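PDB 2WJI: Fe(2+) transporter FeoB, which probably transports ferrous iron across the cell membrane, using an N-terminal G-domain that binds GTP and GDP. Local coordinates for residues P82-N87 and K157-A162; K140-S145 and E153-A158. All coordinates share one frame; numbering follows the deposited sequence.

Contact 1 (P82-N87 and K157-A162)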
ATOM      1  N   PRO A  82       3.660 -12.091  -3.725  1.00 26.64           N
ATOM      2  CA  PRO A  82       4.017 -11.408  -2.473  1.00 23.33           C
ATOM      3  C   PRO A  82       3.253 -12.000  -1.291  1.00 25.67           C
ATOM      4  O   PRO A  82       2.101 -12.410  -1.462  1.00 28.05           O
ATOM      5  CB  PRO A  82       3.534  -9.977  -2.699  1.00 26.31           C
ATOM      6  CG  PRO A  82       3.406  -9.816  -4.147  1.00 24.33           C
ATOM      7  CD  PRO A  82       3.219 -11.161  -4.772  1.00 26.16           C
ATOM      8  N   ASP A  83       3.889 -12.054  -0.121  1.00 27.05           N
ATOM      9  CA  ASP A  83       3.218 -12.479   1.105  1.00 29.45           C
ATOM     10  C   ASP A  83       2.091 -11.515   1.478  1.00 27.89           C
ATOM     11  O   ASP A  83       1.085 -11.910   2.066  1.00 29.22           O
ATOM     12  CB  ASP A  83       4.219 -12.575   2.260  1.00 31.27           C
ATOM     13  CG  ASP A  83       5.255 -13.669   2.043  1.00 34.74           C
ATOM     14  OD1 ASP A  83       4.860 -14.836   1.833  1.00 35.16           O
ATOM     15  OD2 ASP A  83       6.464 -13.359   2.086  1.00 37.35           O
ATOM     16  N   LEU A  84       2.260 -10.244   1.137  1.00 23.39           N
ATOM     17  CA  LEU A  84       1.223  -9.253   1.407  1.00 21.20           C
ATOM     18  C   LEU A  84       1.238  -8.190   0.323  1.00 24.36           C
ATOM     19  O   LEU A  84       2.304  -7.726  -0.086  1.00 25.51           O
ATOM     20  CB  LEU A  84       1.437  -8.597   2.790  1.00 22.21           C
ATOM     21  CG  LEU A  84       0.470  -7.474   3.199  1.00 26.60           C
ATOM     22  CD1 LEU A  84      -0.963  -7.981   3.237  1.00 31.89           C
ATOM     23  CD2 LEU A  84       0.844  -6.840   4.552  1.00 25.48           C
ATOM     24  N   VAL A  85       0.055  -7.817  -0.153  1.00 21.35           N
ATOM     25  CA  VAL A  85      -0.063  -6.669  -1.038  1.00 24.02           C
ATOM     26  C   VAL A  85      -0.644  -5.529  -0.217  1.00 27.13           C
ATOM     27  O   VAL A  85      -1.746  -5.646   0.328  1.00 32.38           O
ATOM     28  CB  VAL A  85      -0.950  -6.972  -2.264  1.00 24.42           C
ATOM     29  CG1 VAL A  85      -1.234  -5.695  -3.061  1.00 25.01           C
ATOM     30  CG2 VAL A  85      -0.289  -8.021  -3.158  1.00 25.93           C
ATOM     31  N   VAL A  86       0.117  -4.444  -0.092  1.00 25.52           N
ATOM     32  CA  VAL A  86      -0.350  -3.276   0.632  1.00 21.77           C
ATOM     33  C   VAL A  86      -0.956  -2.305  -0.383  1.00 27.32           C
ATOM     34  O   VAL A  86      -0.239  -1.632  -1.130  1.00 28.01           O
ATOM     35  CB  VAL A  86       0.782  -2.590   1.440  1.00 17.23           C
ATOM     36  CG1 VAL A  86       0.266  -1.350   2.128  1.00 22.71           C
ATOM     37  CG2 VAL A  86       1.365  -3.541   2.480  1.00 17.95           C
ATOM     38  N   ASN A  87      -2.281  -2.258  -0.425  1.00 24.28           N
ATOM     39  CA  ASN A  87      -2.976  -1.416  -1.389  1.00 28.19           C
ATOM     40  C   ASN A  87      -3.134  -0.022  -0.791  1.00 24.29           C
ATOM     41  O   ASN A  87      -3.910   0.189   0.157  1.00 21.38           O
ATOM     42  CB  ASN A  87      -4.323  -2.043  -1.767  1.00 27.05           C
ATOM     43  CG  ASN A  87      -5.108  -1.219  -2.781  1.00 32.78           C
ATOM     44  OD1 ASN A  87      -4.553  -0.424  -3.554  1.00 32.82           O
ATOM     45  ND2 ASN A  87      -6.421  -1.419  -2.785  1.00 28.78           N
ATOM     46  N   LYS A 157       2.926  -2.490  11.961  1.00 30.62           N
ATOM     47  CA  LYS A 157       2.329  -3.469  12.852  1.00 30.83           C
ATOM     48  C   LYS A 157       1.252  -4.270  12.136  1.00 26.80           C
ATOM     49  O   LYS A 157       1.191  -5.495  12.269  1.00 26.44           O
ATOM     50  CB  LYS A 157       1.763  -2.799  14.106  1.00 30.64           C
ATOM     51  CG  LYS A 157       0.984  -3.730  15.016  1.00 40.99           C
ATOM     52  CD  LYS A 157       0.652  -3.047  16.338  1.00 50.42           C
ATOM     53  CE  LYS A 157      -0.627  -3.604  16.948  1.00 57.79           C
ATOM     54  NZ  LYS A 157      -0.480  -5.011  17.408  1.00 62.52           N
ATOM     55  N   ALA A 158       0.400  -3.575  11.390  1.00 31.00           N
ATOM     56  CA  ALA A 158      -0.661  -4.224  10.642  1.00 27.49           C
ATOM     57  C   ALA A 158      -0.064  -5.177   9.630  1.00 26.73           C
ATOM     58  O   ALA A 158      -0.570  -6.282   9.441  1.00 34.29           O
ATOM     59  CB  ALA A 158      -1.536  -3.196   9.950  1.00 25.21           C
ATOM     60  N   ILE A 159       1.015  -4.752   8.978  1.00 23.20           N
ATOM     61  CA  ILE A 159       1.721  -5.629   8.036  1.00 23.24           C
ATOM     62  C   ILE A 159       2.195  -6.932   8.698  1.00 27.07           C
ATOM     63  O   ILE A 159       1.921  -8.032   8.216  1.00 27.56           O
ATOM     64  CB  ILE A 159       2.928  -4.910   7.388  1.00 20.15           C
ATOM     65  CG1 ILE A 159       2.445  -3.849   6.406  1.00 19.06           C
ATOM     66  CG2 ILE A 159       3.842  -5.903   6.687  1.00 30.55           C
ATOM     67  CD1 ILE A 159       3.572  -3.039   5.773  1.00 22.85           C
ATOM     68  N   SER A 160       2.900  -6.816   9.812  1.00 29.02           N
ATOM     69  CA  SER A 160       3.454  -8.003  10.466  1.00 32.74           C
ATOM     70  C   SER A 160       2.394  -9.021  10.915  1.00 26.21           C
ATOM     71  O   SER A 160       2.692 -10.193  11.083  1.00 33.87           O
ATOM     72  CB  SER A 160       4.311  -7.595  11.665  1.00 38.57           C
ATOM     73  OG  SER A 160       3.487  -7.116  12.700  1.00 36.36           O
ATOM     74  N   ILE A 161       1.173  -8.559  11.150  1.00 32.97           N
ATOM     75  CA  ILE A 161       0.078  -9.450  11.515  1.00 32.87           C
ATOM     76  C   ILE A 161      -0.531 -10.048  10.252  1.00 34.37           C
ATOM     77  O   ILE A 161      -0.831 -11.246  10.204  1.00 31.81           O
ATOM     78  CB  ILE A 161      -1.020  -8.700  12.304  1.00 36.45           C
ATOM     79  CG1 ILE A 161      -0.562  -8.427  13.738  1.00 37.48           C
ATOM     80  CG2 ILE A 161      -2.325  -9.488  12.309  1.00 36.59           C
ATOM     81  CD1 ILE A 161      -1.383  -7.331  14.462  1.00 37.20           C
ATOM     82  N   ALA A 162      -0.685  -9.211   9.228  1.00 30.79           N
ATOM     83  CA  ALA A 162      -1.309  -9.631   7.977  1.00 34.14           C
ATOM     84  C   ALA A 162      -0.535 -10.692   7.186  1.00 37.48           C
ATOM     85  O   ALA A 162      -1.142 -11.451   6.431  1.00 34.99           O
ATOM     86  CB  ALA A 162      -1.600  -8.413   7.088  1.00 37.02           C
TER
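The backbone oxygen of K157 is gripped twice: by the hydroxyl of S160, with OG 2.8 Å from K157 O, and by the longer helical bond from I161 N at 3.3 Å. Both donors arrive on the same face of the carbonyl plane, the hydroxyl tilted 26° from it. S160 thus bonds within its own helix, and its CB points away from segment 82-87. The side that meets the strand belongs to I159 and A162. L84 points its CB at the helix, and with CG anti to the backbone N (chi1 177°) its CD2 lies 3.8 Å from both CA and CG2 of I159. The methyl of A162 sits against both branches of the same leucine, CB being 3.9 Å from L84 CD1 and from CD2. This is the inner part of the P-loop GTPase fold, where helix 152-162 lies across one face of the sheet and strand 84-90 runs between its neighbours 3-9 and 111-116; the axes of strand 84-87 and helix 157-162 run at 146°, roughly antiparallel. Two residues further along the strand, V86 turns CG2 to the end of I159, meeting CD1 at 4.0 Å, the two side chains standing about at right angles. I6 of the next strand touches L84, V86 and I159. At the polar end, the side-chain nitrogen of N110 hydrogen-bonds to the carbonyls of both D83 and A162.

Contact 2 (K140-S145 and E153-A158). Unlike the reference sequence in segment 153-158: E154 (reference Asp). With GNP (phosphoaminophosphonic acid-guanylate ester), chain C.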
ATOM      1  N   LYS A 140      -8.264  -5.532   6.250  1.00 36.58           N
ATOM      2  CA  LYS A 140      -7.837  -4.598   7.287  1.00 39.69           C
ATOM      3  C   LYS A 140      -7.486  -3.236   6.683  1.00 34.95           C
ATOM      4  O   LYS A 140      -6.889  -3.163   5.604  1.00 31.38           O
ATOM      5  CB  LYS A 140      -6.640  -5.168   8.043  1.00 43.26           C
ATOM      6  CG  LYS A 140      -6.789  -5.111   9.555  1.00 54.60           C
ATOM      7  CD  LYS A 140      -8.105  -5.754   9.998  1.00 63.15           C
ATOM      8  CE  LYS A 140      -8.261  -7.171   9.451  1.00 68.08           C
ATOM      9  NZ  LYS A 140      -9.691  -7.609   9.394  1.00 69.83           N
ATOM     10  N   VAL A 141      -7.863  -2.167   7.377  1.00 32.76           N
ATOM     11  CA  VAL A 141      -7.629  -0.809   6.900  1.00 31.98           C
ATOM     12  C   VAL A 141      -6.785  -0.017   7.886  1.00 32.39           C
ATOM     13  O   VAL A 141      -7.128   0.088   9.062  1.00 37.72           O
ATOM     14  CB  VAL A 141      -8.950  -0.039   6.681  1.00 35.77           C
ATOM     15  CG1 VAL A 141      -8.656   1.413   6.340  1.00 37.83           C
ATOM     16  CG2 VAL A 141      -9.778  -0.694   5.583  1.00 33.54           C
ATOM     17  N   VAL A 142      -5.685   0.547   7.401  1.00 29.01           N
ATOM     18  CA  VAL A 142      -4.815   1.358   8.246  1.00 32.19           C
ATOM     19  C   VAL A 142      -4.862   2.823   7.839  1.00 28.64           C
ATOM     20  O   VAL A 142      -4.373   3.186   6.774  1.00 27.60           O
ATOM     21  CB  VAL A 142      -3.352   0.881   8.163  1.00 39.11           C
ATOM     22  CG1 VAL A 142      -2.485   1.664   9.138  1.00 39.22           C
ATOM     23  CG2 VAL A 142      -3.261  -0.608   8.436  1.00 42.15           C
ATOM     24  N   PRO A 143      -5.449   3.676   8.691  1.00 29.40           N
ATOM     25  CA  PRO A 143      -5.506   5.110   8.381  1.00 30.40           C
ATOM     26  C   PRO A 143      -4.159   5.782   8.624  1.00 30.42           C
ATOM     27  O   PRO A 143      -3.569   5.599   9.679  1.00 27.99           O
ATOM     28  CB  PRO A 143      -6.540   5.649   9.380  1.00 33.04           C
ATOM     29  CG  PRO A 143      -7.214   4.442   9.973  1.00 33.44           C
ATOM     30  CD  PRO A 143      -6.225   3.330   9.891  1.00 29.91           C
ATOM     31  N   LEU A 144      -3.670   6.562   7.672  1.00 27.05           N
ATOM     32  CA  LEU A 144      -2.427   7.277   7.924  1.00 28.92           C
ATOM     33  C   LEU A 144      -2.289   8.579   7.151  1.00 30.50           C
ATOM     34  O   LEU A 144      -3.076   8.873   6.254  1.00 28.71           O
ATOM     35  CB  LEU A 144      -1.219   6.372   7.674  1.00 31.91           C
ATOM     36  CG  LEU A 144      -0.931   5.846   6.270  1.00 32.39           C
ATOM     37  CD1 LEU A 144       0.495   5.349   6.193  1.00 34.23           C
ATOM     38  CD2 LEU A 144      -1.907   4.745   5.882  1.00 29.83           C
ATOM     39  N   SER A 145      -1.286   9.362   7.530  1.00 29.50           N
ATOM     40  CA  SER A 145      -0.905  10.544   6.772  1.00 31.45           C
ATOM     41  C   SER A 145       0.605  10.496   6.612  1.00 28.90           C
ATOM     42  O   SER A 145       1.344  10.998   7.465  1.00 27.09           O
ATOM     43  CB  SER A 145      -1.330  11.823   7.494  1.00 33.70           C
ATOM     44  OG  SER A 145      -2.722  11.814   7.760  1.00 36.72           O
ATOM     45  N   GLU A 153       4.072   3.469  12.081  1.00 30.40           N
ATOM     46  CA  GLU A 153       4.305   2.316  12.949  1.00 33.24           C
ATOM     47  C   GLU A 153       3.064   1.439  12.985  1.00 28.90           C
ATOM     48  O   GLU A 153       3.172   0.222  13.093  1.00 26.63           O
ATOM     49  CB  GLU A 153       4.739   2.707  14.379  1.00 34.42           C
ATOM     50  CG  GLU A 153       4.793   1.485  15.320  1.00 38.11           C
ATOM     51  CD  GLU A 153       5.472   1.730  16.676  1.00 41.82           C
ATOM     52  OE1 GLU A 153       5.327   2.821  17.275  1.00 41.63           O
ATOM     53  OE2 GLU A 153       6.130   0.788  17.163  1.00 37.33           O
ATOM     54  N   GLU A 154       1.885   2.051  12.901  1.00 24.51           N
ATOM     55  CA  GLU A 154       0.658   1.262  12.814  1.00 26.92           C
ATOM     56  C   GLU A 154       0.693   0.392  11.571  1.00 22.89           C
ATOM     57  O   GLU A 154       0.324  -0.781  11.618  1.00 27.76           O
ATOM     58  CB  GLU A 154      -0.591   2.146  12.799  1.00 26.51           C
ATOM     59  CG  GLU A 154      -0.990   2.628  14.180  1.00 44.30           C
ATOM     60  CD  GLU A 154      -0.005   3.628  14.707  1.00 48.20           C
ATOM     61  OE1 GLU A 154       0.545   3.418  15.810  1.00 59.51           O
ATOM     62  OE2 GLU A 154       0.230   4.628  13.995  1.00 39.01           O
ATOM     63  N   LEU A 155       1.152   0.970  10.464  1.00 29.99           N
ATOM     64  CA  LEU A 155       1.264   0.233   9.206  1.00 27.42           C
ATOM     65  C   LEU A 155       2.241  -0.927   9.351  1.00 27.31           C
ATOM     66  O   LEU A 155       1.931  -2.040   8.939  1.00 26.48           O
ATOM     67  CB  LEU A 155       1.688   1.146   8.051  1.00 27.01           C
ATOM     68  CG  LEU A 155       1.777   0.497   6.654  1.00 27.71           C
ATOM     69  CD1 LEU A 155       0.496  -0.248   6.307  1.00 27.01           C
ATOM     70  CD2 LEU A 155       2.092   1.546   5.583  1.00 23.31           C
ATOM     71  N   LYS A 156       3.409  -0.678   9.942  1.00 30.68           N
ATOM     72  CA  LYS A 156       4.375  -1.758  10.169  1.00 33.45           C
ATOM     73  C   LYS A 156       3.763  -2.872  11.009  1.00 28.80           C
ATOM     74  O   LYS A 156       4.035  -4.056  10.804  1.00 28.49           O
ATOM     75  CB  LYS A 156       5.638  -1.244  10.851  1.00 30.77           C
ATOM     76  CG  LYS A 156       6.545  -0.412   9.960  1.00 32.15           C
ATOM     77  CD  LYS A 156       7.709   0.129  10.780  1.00 35.23           C
ATOM     78  CE  LYS A 156       8.766   0.774   9.905  1.00 40.29           C
ATOM     79  NZ  LYS A 156       9.848   1.367  10.745  1.00 40.82           N
ATOM     80  N   LYS A 157       2.926  -2.490  11.961  1.00 30.62           N
ATOM     81  CA  LYS A 157       2.329  -3.469  12.852  1.00 30.83           C
ATOM     82  C   LYS A 157       1.252  -4.270  12.136  1.00 26.80           C
ATOM     83  O   LYS A 157       1.191  -5.495  12.269  1.00 26.44           O
ATOM     84  CB  LYS A 157       1.763  -2.799  14.106  1.00 30.64           C
ATOM     85  CG  LYS A 157       0.984  -3.730  15.016  1.00 40.99           C
ATOM     86  CD  LYS A 157       0.652  -3.047  16.338  1.00 50.42           C
ATOM     87  CE  LYS A 157      -0.627  -3.604  16.948  1.00 57.79           C
ATOM     88  NZ  LYS A 157      -0.480  -5.011  17.408  1.00 62.52           N
ATOM     89  N   ALA A 158       0.400  -3.575  11.390  1.00 31.00           N
ATOM     90  CA  ALA A 158      -0.661  -4.224  10.642  1.00 27.49           C
ATOM     91  C   ALA A 158      -0.064  -5.177   9.630  1.00 26.73           C
ATOM     92  O   ALA A 158      -0.570  -6.282   9.441  1.00 34.29           O
ATOM     93  CB  ALA A 158      -1.536  -3.196   9.950  1.00 25.21           C
TER
HETATM   94  PG  GNP C1166       3.465   7.957  -8.480  1.00 32.59           P
HETATM   95  O1G GNP C1166       4.645   7.068  -8.252  1.00 29.73           O
HETATM   96  O2G GNP C1166       2.221   7.209  -8.924  1.00 29.98           O
HETATM   97  O3G GNP C1166       3.997   8.934  -9.501  1.00 37.89           O
HETATM   98  N3B GNP C1166       3.110   8.782  -7.151  1.00 31.56           N
HETATM   99  PB  GNP C1166       3.175   8.272  -5.633  1.00 31.59           P
HETATM  100  O1B GNP C1166       2.064   7.332  -5.383  1.00 27.88           O
HETATM  101  O2B GNP C1166       4.517   7.748  -5.382  1.00 26.02           O
HETATM  102  O3A GNP C1166       2.961   9.481  -4.707  1.00 30.98           O
HETATM  103  PA  GNP C1166       4.035  10.257  -3.907  1.00 32.39           P
HETATM  104  O1A GNP C1166       4.338   9.516  -2.655  1.00 36.74           O
HETATM  105  O2A GNP C1166       5.193  10.630  -4.750  1.00 26.57           O
HETATM  106  O5' GNP C1166       3.319  11.581  -3.474  1.00 43.44           O
HETATM  107  C5' GNP C1166       2.337  12.160  -4.322  1.00 41.36           C
HETATM  108  C4' GNP C1166       1.887  13.492  -3.751  1.00 38.57           C
HETATM  109  O4' GNP C1166       0.974  13.290  -2.639  1.00 31.70           O
HETATM  110  C3' GNP C1166       3.015  14.371  -3.222  1.00 39.43           C
HETATM  111  O3' GNP C1166       2.688  15.738  -3.439  1.00 44.20           O
HETATM  112  C2' GNP C1166       2.993  14.066  -1.738  1.00 36.88           C
HETATM  113  O2' GNP C1166       3.489  15.142  -0.971  1.00 42.39           O
HETATM  114  C1' GNP C1166       1.497  13.933  -1.503  1.00 30.41           C
HETATM  115  N9  GNP C1166       1.218  13.156  -0.306  1.00 29.52           N
HETATM  116  C8  GNP C1166       1.764  11.940   0.033  1.00 32.81           C
HETATM  117  N7  GNP C1166       1.332  11.495   1.181  1.00 31.57           N
HETATM  118  C5  GNP C1166       0.458  12.483   1.636  1.00 28.46           C
HETATM  119  C6  GNP C1166      -0.311  12.558   2.823  1.00 30.48           C
HETATM  120  O6  GNP C1166      -0.373  11.737   3.752  1.00 32.23           O
HETATM  121  N1  GNP C1166      -1.062  13.735   2.892  1.00 22.50           N
HETATM  122  C2  GNP C1166      -1.068  14.720   1.929  1.00 30.08           C
HETATM  123  N2  GNP C1166      -1.855  15.785   2.169  1.00 26.42           N
HETATM  124  N3  GNP C1166      -0.354  14.656   0.809  1.00 32.81           N
HETATM  125  C4  GNP C1166       0.383  13.517   0.730  1.00 30.18           C
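Segment 140-145 ends in S145, the first residue of the G5 loop of the G-domain (S145 to A147), and its edge strand 141-143 is backed by helix 152-162, running almost antiparallel to it. V142 is the centre of the packing and splits its two methyls between successive turns. Its CG1, anti to the backbone N (chi1 -175°), rests on the helix backbone 3.9 Å from L155 N, with the CB of E154 beside it at 4.1 Å. CG2 instead presses on the methyl of A158, and at 3.5 Å between V142 CG2 and A158 CB this is a tight carbon pair. Next comes L144, which reaches the helix by a branch end, CD1 meeting CD2 of L155 at 4.2 Å; I19 of helix 16-24, which starts at the P-loop, touches both leucines. Beyond L144 the chain turns to the nucleotide: S145 C lies 3.3 Å from GNP O6, on the guanine, while S145 OG has a weak hydrogen bond from the amide of D119, a G4 residue that itself bonds the nucleotide. From side chain to side chain, strand and helix meet through hydrocarbon groups, without directional bonds, and their spacing rests on close fit, beside a loop that rearranges when nucleotide is released.

Both contacts press helix 152-162 onto the same face of the same sheet, K157 and A158 belong to both helix segments, and both are buried. Contact 1 uses the C-terminal half of the helix and the interior strand 84-90, about 12 Å from the nucleotide at the V86 side chain, with N110 supplying polar links at its end. Contact 2 uses the preceding part of the helix and the outermost strand 141-143, with the exposed, charged E154 at its margin and guanine just beyond. Each interface is apolar, but a leucine and an isoleucine dominate the first, whereas a valine packs tightly on an alanine in the second, where the strand and helix axes also come closer, 8.5 Å against 9.6 Å.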